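PDB 5K3H: acyl-coenzyme A oxidase acox-1.1 from Caenorhabditis elegans, which catalyses the FAD-dependent, oxygen-consuming desaturation of acyl-CoA thioesters to (2E)-enoyl-CoA, the first step of peroxisomal beta-oxidation. Local coordinates for residues 342-356 and 563-577. Residues are numbered along the deposited sequence; the frame is centred on the assembly and turned at random.
Sequences HRLFPFIARAYAFQF and LSDLLHLHVNYELLD
E574 OE2 is gripped side-on by the guanidinium of R350, accepting from NE at 2.7 Å and from NH2 at 2.8 Å. OE2 lies in the guanidinium plane, and both donors come from its syn side, with the carboxylate plane turned 48° from the guanidinium. R350 gets there on a chain extended from CG to NE, whereas E574 bends at chi2. Each end of this buried salt bridge has a second ionic partner, R540 for E574 OE1 and E400 for R350 NH1, so the pair belongs to a charge network that probably keeps both groups ionised. A water donates to P346 O and, over a longer bond, to E574 OE2, and also hydrogen-bonds H570 ND1. The H570 ring is held between E574 CG over one face and A353 CB over the other.

Helix 338-367 of the C-alpha1 domain crosses helix 557-577 of the C-terminal helical region of the acyl-CoA oxidase fold, the segments at -110° with axes 8.7 Å apart at closest approach. Y573 is a knob in the hole formed by H342, P346, F347 and R350. Its CG stands anti to the backbone N (chi1 -175°), which carries the ring beneath P346, whose CB sits over the ring centre in a CH-pi contact at 3.5 Å. R350 NH2 lies at the ring edge, and H342 NE2 lies 3.6 Å from Y573 CE1, also at the edge. A second water donates to H342 O. H342 belongs to the FAD site shared between subunits, and R533 of the second subunit packs against it.

Toward the other end the contact turns apolar: L566 spreads its methyls, CD2 against A349 CB (3.7 Å) and CD1 against Y352 CD1 (3.5 Å). L563 follows, CD2 beside the Y352 ring and CD1 near F356 CZ.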
loop_
_atom_site.group_PDB
_atom_site.type_symbol
_atom_site.label_atom_id
_atom_site.label_comp_id
_atom_site.label_asym_id
_atom_site.label_seq_id
_atom_site.Cartn_x
_atom_site.Cartn_y
_atom_site.Cartn_z
ATOM N N HIS B 342 -12.133 -9.856 11.229
ATOM C CA HIS B 342 -12.051 -10.351 9.865
ATOM C C HIS B 342 -10.860 -9.765 9.124
ATOM O O HIS B 342 -10.319 -10.405 8.208
ATOM C CB HIS B 342 -13.361 -10.048 9.129
ATOM C CG HIS B 342 -13.431 -10.603 7.734
ATOM N ND1 HIS B 342 -13.388 -9.804 6.608
ATOM C CD2 HIS B 342 -13.551 -11.875 7.283
ATOM C CE1 HIS B 342 -13.484 -10.560 5.526
ATOM N NE2 HIS B 342 -13.577 -11.821 5.906
ATOM N N ARG B 343 -10.441 -8.555 9.478
ATOM C CA ARG B 343 -9.335 -7.931 8.763
ATOM C C ARG B 343 -7.983 -8.161 9.442
ATOM O O ARG B 343 -6.959 -7.707 8.917
ATOM C CB ARG B 343 -9.611 -6.426 8.597
ATOM C CG ARG B 343 -9.211 -5.585 9.794
ATOM C CD ARG B 343 -9.856 -4.217 9.762
ATOM N NE ARG B 343 -9.686 -3.582 8.475
ATOM C CZ ARG B 343 -10.050 -2.329 8.203
ATOM N NH1 ARG B 343 -10.610 -1.577 9.151
ATOM N NH2 ARG B 343 -9.858 -1.834 6.976
ATOM N N LEU B 344 -7.946 -8.879 10.567
ATOM C CA LEU B 344 -6.708 -9.199 11.264
ATOM C C LEU B 344 -6.441 -10.694 11.337
ATOM O O LEU B 344 -5.349 -11.138 10.956
ATOM C CB LEU B 344 -6.741 -8.623 12.702
ATOM C CG LEU B 344 -6.729 -7.110 13.008
ATOM C CD1 LEU B 344 -6.920 -6.936 14.476
ATOM C CD2 LEU B 344 -5.435 -6.396 12.551
ATOM N N PHE B 345 -7.399 -11.493 11.847
ATOM C CA PHE B 345 -7.113 -12.878 12.224
ATOM C C PHE B 345 -6.771 -13.753 11.020
ATOM O O PHE B 345 -5.930 -14.650 11.151
ATOM C CB PHE B 345 -8.269 -13.516 13.000
ATOM C CG PHE B 345 -8.601 -12.829 14.304
ATOM C CD1 PHE B 345 -7.748 -11.883 14.858
ATOM C CD2 PHE B 345 -9.828 -13.075 14.932
ATOM C CE1 PHE B 345 -8.088 -11.230 16.032
ATOM C CE2 PHE B 345 -10.168 -12.437 16.089
ATOM C CZ PHE B 345 -9.302 -11.511 16.648
ATOM N N PRO B 346 -7.388 -13.574 9.847
ATOM C CA PRO B 346 -6.965 -14.392 8.711
ATOM C C PRO B 346 -5.514 -14.178 8.325
ATOM O O PRO B 346 -4.920 -15.062 7.700
ATOM C CB PRO B 346 -7.933 -13.972 7.592
ATOM C CG PRO B 346 -9.157 -13.485 8.294
ATOM C CD PRO B 346 -8.592 -12.779 9.502
ATOM N N PHE B 347 -4.932 -13.030 8.657
ATOM C CA PHE B 347 -3.542 -12.734 8.346
ATOM C C PHE B 347 -2.596 -13.203 9.434
ATOM O O PHE B 347 -1.409 -13.420 9.160
ATOM C CB PHE B 347 -3.388 -11.239 8.103
ATOM C CG PHE B 347 -4.240 -10.756 6.966
ATOM C CD1 PHE B 347 -3.895 -11.036 5.656
ATOM C CD2 PHE B 347 -5.432 -10.080 7.210
ATOM C CE1 PHE B 347 -4.703 -10.625 4.621
ATOM C CE2 PHE B 347 -6.248 -9.659 6.157
ATOM C CZ PHE B 347 -5.880 -9.932 4.874
ATOM N N ILE B 348 -3.091 -13.387 10.655
ATOM C CA ILE B 348 -2.302 -14.143 11.617
ATOM C C ILE B 348 -2.086 -15.546 11.084
ATOM O O ILE B 348 -0.954 -16.052 11.061
ATOM C CB ILE B 348 -2.984 -14.168 12.996
ATOM C CG1 ILE B 348 -3.266 -12.732 13.460
ATOM C CG2 ILE B 348 -2.094 -14.957 13.973
ATOM C CD1 ILE B 348 -4.027 -12.598 14.801
ATOM N N ALA B 349 -3.156 -16.151 10.555
ATOM C CA ALA B 349 -3.070 -17.485 9.970
ATOM C C ALA B 349 -2.045 -17.525 8.855
ATOM O O ALA B 349 -1.203 -18.422 8.822
ATOM C CB ALA B 349 -4.446 -17.924 9.444
ATOM N N ARG B 350 -2.086 -16.546 7.942
ATOM C CA ARG B 350 -1.124 -16.497 6.836
ATOM C C ARG B 350 0.310 -16.373 7.337
ATOM O O ARG B 350 1.230 -16.881 6.687
ATOM C CB ARG B 350 -1.424 -15.331 5.883
ATOM C CG ARG B 350 -2.628 -15.490 5.026
ATOM C CD ARG B 350 -2.855 -14.306 4.061
ATOM N NE ARG B 350 -3.963 -14.645 3.175
ATOM C CZ ARG B 350 -4.452 -13.897 2.185
ATOM N NH1 ARG B 350 -3.946 -12.696 1.902
ATOM N NH2 ARG B 350 -5.479 -14.371 1.479
ATOM N N ALA B 351 0.551 -15.619 8.420
ATOM C CA ALA B 351 1.936 -15.467 8.895
ATOM C C ALA B 351 2.513 -16.807 9.352
ATOM O O ALA B 351 3.619 -17.182 8.946
ATOM C CB ALA B 351 2.027 -14.433 10.022
ATOM N N TYR B 352 1.752 -17.563 10.152
ATOM C CA TYR B 352 2.139 -18.925 10.512
ATOM C C TYR B 352 2.219 -19.807 9.274
ATOM O O TYR B 352 3.149 -20.613 9.131
ATOM C CB TYR B 352 1.142 -19.519 11.517
ATOM C CG TYR B 352 1.395 -19.129 12.969
ATOM C CD1 TYR B 352 0.904 -17.925 13.480
ATOM C CD2 TYR B 352 2.105 -19.963 13.829
ATOM C CE1 TYR B 352 1.128 -17.560 14.799
ATOM C CE2 TYR B 352 2.317 -19.613 15.131
ATOM C CZ TYR B 352 1.834 -18.405 15.625
ATOM O OH TYR B 352 2.052 -18.032 16.942
ATOM N N ALA B 353 1.260 -19.667 8.358
ATOM C CA ALA B 353 1.285 -20.488 7.151
ATOM C C ALA B 353 2.549 -20.244 6.343
ATOM O O ALA B 353 3.141 -21.188 5.814
ATOM C CB ALA B 353 0.045 -20.220 6.291
ATOM N N PHE B 354 2.983 -18.987 6.235
ATOM C CA PHE B 354 4.200 -18.697 5.481
ATOM C C PHE B 354 5.429 -19.239 6.195
ATOM O O PHE B 354 6.324 -19.791 5.559
ATOM C CB PHE B 354 4.351 -17.190 5.271
ATOM C CG PHE B 354 3.248 -16.563 4.468
ATOM C CD1 PHE B 354 2.418 -17.330 3.657
ATOM C CD2 PHE B 354 3.003 -15.199 4.565
ATOM C CE1 PHE B 354 1.383 -16.733 2.934
ATOM C CE2 PHE B 354 1.980 -14.612 3.845
ATOM C CZ PHE B 354 1.178 -15.375 3.023
ATOM N N GLN B 355 5.490 -19.090 7.521
ATOM C CA GLN B 355 6.627 -19.596 8.282
ATOM C C GLN B 355 6.756 -21.102 8.122
ATOM O O GLN B 355 7.858 -21.631 7.985
ATOM C CB GLN B 355 6.464 -19.211 9.763
ATOM C CG GLN B 355 7.630 -19.620 10.677
ATOM C CD GLN B 355 8.865 -18.701 10.519
ATOM O OE1 GLN B 355 8.943 -17.892 9.579
ATOM N NE2 GLN B 355 9.823 -18.821 11.446
ATOM N N PHE B 356 5.635 -21.811 8.132
ATOM C CA PHE B 356 5.675 -23.260 7.981
ATOM C C PHE B 356 6.004 -23.674 6.551
ATOM O O PHE B 356 6.673 -24.694 6.355
ATOM C CB PHE B 356 4.352 -23.858 8.459
ATOM C CG PHE B 356 4.085 -23.617 9.918
ATOM C CD1 PHE B 356 5.148 -23.456 10.811
ATOM C CD2 PHE B 356 2.785 -23.542 10.403
ATOM C CE1 PHE B 356 4.916 -23.209 12.172
ATOM C CE2 PHE B 356 2.545 -23.311 11.747
ATOM C CZ PHE B 356 3.608 -23.149 12.643
ATOM N N LEU B 563 -3.036 -24.133 16.755
ATOM C CA LEU B 563 -2.723 -24.024 15.339
ATOM C C LEU B 563 -3.796 -24.664 14.475
ATOM O O LEU B 563 -4.048 -24.207 13.358
ATOM C CB LEU B 563 -1.366 -24.657 15.071
ATOM C CG LEU B 563 -0.250 -23.828 15.700
ATOM C CD1 LEU B 563 1.099 -24.467 15.449
ATOM C CD2 LEU B 563 -0.287 -22.378 15.181
ATOM N N SER B 564 -4.461 -25.692 14.985
ATOM C CA SER B 564 -5.557 -26.288 14.243
ATOM C C SER B 564 -6.705 -25.306 14.099
ATOM O O SER B 564 -7.347 -25.254 13.044
ATOM C CB SER B 564 -6.009 -27.569 14.938
ATOM O OG SER B 564 -7.217 -28.071 14.396
ATOM N N ASP B 565 -6.985 -24.525 15.150
ATOM C CA ASP B 565 -7.959 -23.444 15.019
ATOM C C ASP B 565 -7.517 -22.451 13.963
ATOM O O ASP B 565 -8.324 -22.003 13.147
ATOM C CB ASP B 565 -8.150 -22.700 16.340
ATOM C CG ASP B 565 -8.797 -23.546 17.394
ATOM O OD1 ASP B 565 -9.339 -24.615 17.043
ATOM O OD2 ASP B 565 -8.806 -23.109 18.573
ATOM N N LEU B 566 -6.237 -22.060 13.998
ATOM C CA LEU B 566 -5.703 -21.156 12.982
ATOM C C LEU B 566 -5.859 -21.754 11.603
ATOM O O LEU B 566 -6.299 -21.067 10.671
ATOM C CB LEU B 566 -4.212 -20.869 13.218
ATOM C CG LEU B 566 -3.771 -19.492 13.688
ATOM C CD1 LEU B 566 -2.315 -19.223 13.357
ATOM C CD2 LEU B 566 -4.658 -18.447 13.088
ATOM N N LEU B 567 -5.525 -23.048 11.467
ATOM C CA LEU B 567 -5.577 -23.711 10.166
ATOM C C LEU B 567 -6.993 -23.745 9.613
ATOM O O LEU B 567 -7.203 -23.517 8.412
ATOM C CB LEU B 567 -5.041 -25.134 10.281
ATOM C CG LEU B 567 -5.289 -25.974 9.022
ATOM C CD1 LEU B 567 -4.505 -25.505 7.785
ATOM C CD2 LEU B 567 -5.019 -27.419 9.340
ATOM N N HIS B 568 -7.980 -24.005 10.481
ATOM C CA HIS B 568 -9.369 -24.047 10.035
ATOM C C HIS B 568 -9.850 -22.682 9.596
ATOM O O HIS B 568 -10.667 -22.587 8.673
ATOM C CB HIS B 568 -10.289 -24.581 11.128
ATOM C CG HIS B 568 -10.386 -26.066 11.153
ATOM N ND1 HIS B 568 -9.517 -26.860 11.877
ATOM C CD2 HIS B 568 -11.198 -26.909 10.474
ATOM C CE1 HIS B 568 -9.822 -28.128 11.677
ATOM N NE2 HIS B 568 -10.835 -28.185 10.825
ATOM N N LEU B 569 -9.397 -21.619 10.270
ATOM C CA LEU B 569 -9.672 -20.266 9.782
ATOM C C LEU B 569 -9.061 -20.048 8.401
ATOM O O LEU B 569 -9.723 -19.547 7.479
ATOM C CB LEU B 569 -9.116 -19.234 10.762
ATOM C CG LEU B 569 -9.274 -17.753 10.394
ATOM C CD1 LEU B 569 -10.758 -17.367 10.235
ATOM C CD2 LEU B 569 -8.594 -16.879 11.422
ATOM N N HIS B 570 -7.795 -20.451 8.243
ATOM C CA HIS B 570 -7.077 -20.274 6.988
ATOM C C HIS B 570 -7.812 -20.938 5.827
ATOM O O HIS B 570 -8.079 -20.301 4.799
ATOM C CB HIS B 570 -5.653 -20.829 7.148
ATOM C CG HIS B 570 -4.740 -20.563 5.984
ATOM N ND1 HIS B 570 -4.396 -19.292 5.576
ATOM C CD2 HIS B 570 -4.068 -21.412 5.168
ATOM C CE1 HIS B 570 -3.576 -19.368 4.543
ATOM N NE2 HIS B 570 -3.356 -20.643 4.279
ATOM N N VAL B 571 -8.132 -22.228 5.951
ATOM C CA VAL B 571 -8.704 -22.912 4.793
ATOM C C VAL B 571 -10.078 -22.341 4.444
ATOM O O VAL B 571 -10.421 -22.224 3.263
ATOM C CB VAL B 571 -8.748 -24.438 5.020
ATOM C CG1 VAL B 571 -7.342 -25.008 5.119
ATOM C CG2 VAL B 571 -9.553 -24.778 6.286
ATOM N N ASN B 572 -10.854 -21.895 5.437
ATOM C CA ASN B 572 -12.154 -21.297 5.117
ATOM C C ASN B 572 -12.020 -19.900 4.519
ATOM O O ASN B 572 -12.756 -19.552 3.588
ATOM C CB ASN B 572 -13.053 -21.263 6.349
ATOM C CG ASN B 572 -13.659 -22.605 6.636
ATOM O OD1 ASN B 572 -14.555 -23.050 5.910
ATOM N ND2 ASN B 572 -13.214 -23.252 7.717
ATOM N N TYR B 573 -11.116 -19.073 5.058
ATOM C CA TYR B 573 -10.893 -17.753 4.476
ATOM C C TYR B 573 -10.347 -17.860 3.057
ATOM O O TYR B 573 -10.823 -17.184 2.138
ATOM C CB TYR B 573 -9.932 -16.966 5.350
ATOM C CG TYR B 573 -9.742 -15.549 4.897
ATOM C CD1 TYR B 573 -10.616 -14.549 5.321
ATOM C CD2 TYR B 573 -8.719 -15.203 4.031
ATOM C CE1 TYR B 573 -10.456 -13.242 4.917
ATOM C CE2 TYR B 573 -8.557 -13.893 3.623
ATOM C CZ TYR B 573 -9.427 -12.925 4.077
ATOM O OH TYR B 573 -9.278 -11.623 3.682
ATOM N N GLU B 574 -9.322 -18.697 2.864
ATOM C CA GLU B 574 -8.723 -18.832 1.545
ATOM C C GLU B 574 -9.703 -19.453 0.557
ATOM O O GLU B 574 -9.724 -19.075 -0.618
ATOM C CB GLU B 574 -7.438 -19.654 1.642
ATOM C CG GLU B 574 -6.360 -19.041 2.551
ATOM C CD GLU B 574 -5.875 -17.670 2.069
ATOM O OE1 GLU B 574 -5.692 -17.507 0.835
ATOM O OE2 GLU B 574 -5.660 -16.753 2.914
ATOM N N LEU B 575 -10.525 -20.408 1.002
ATOM C CA LEU B 575 -11.507 -20.993 0.086
ATOM C C LEU B 575 -12.583 -19.985 -0.302
ATOM O O LEU B 575 -12.962 -19.900 -1.477
ATOM C CB LEU B 575 -12.139 -22.251 0.683
ATOM C CG LEU B 575 -13.193 -22.977 -0.185
ATOM C CD1 LEU B 575 -12.668 -23.328 -1.611
ATOM C CD2 LEU B 575 -13.739 -24.230 0.555
ATOM N N LEU B 576 -13.097 -19.212 0.659
ATOM C CA LEU B 576 -14.045 -18.161 0.300
ATOM C C LEU B 576 -13.417 -17.181 -0.675
ATOM O O LEU B 576 -14.099 -16.678 -1.575
ATOM C CB LEU B 576 -14.544 -17.446 1.555
ATOM C CG LEU B 576 -15.913 -16.738 1.540
ATOM C CD1 LEU B 576 -17.075 -17.660 1.175
ATOM C CD2 LEU B 576 -16.165 -16.109 2.898
ATOM N N ASP B 577 -12.106 -16.943 -0.541
ATOM C CA ASP B 577 -11.406 -15.997 -1.402
ATOM C C ASP B 577 -11.384 -16.429 -2.856
ATOM O O ASP B 577 -11.407 -15.570 -3.744
ATOM C CB ASP B 577 -9.971 -15.822 -0.921
ATOM C CG ASP B 577 -9.278 -14.636 -1.571
ATOM O OD1 ASP B 577 -9.975 -13.631 -1.808
ATOM O OD2 ASP B 577 -8.053 -14.714 -1.856
HETATM O O HOH W 1 -9.686 -9.795 5.299
HETATM O O HOH W 2 -5.849 -16.946 6.139
#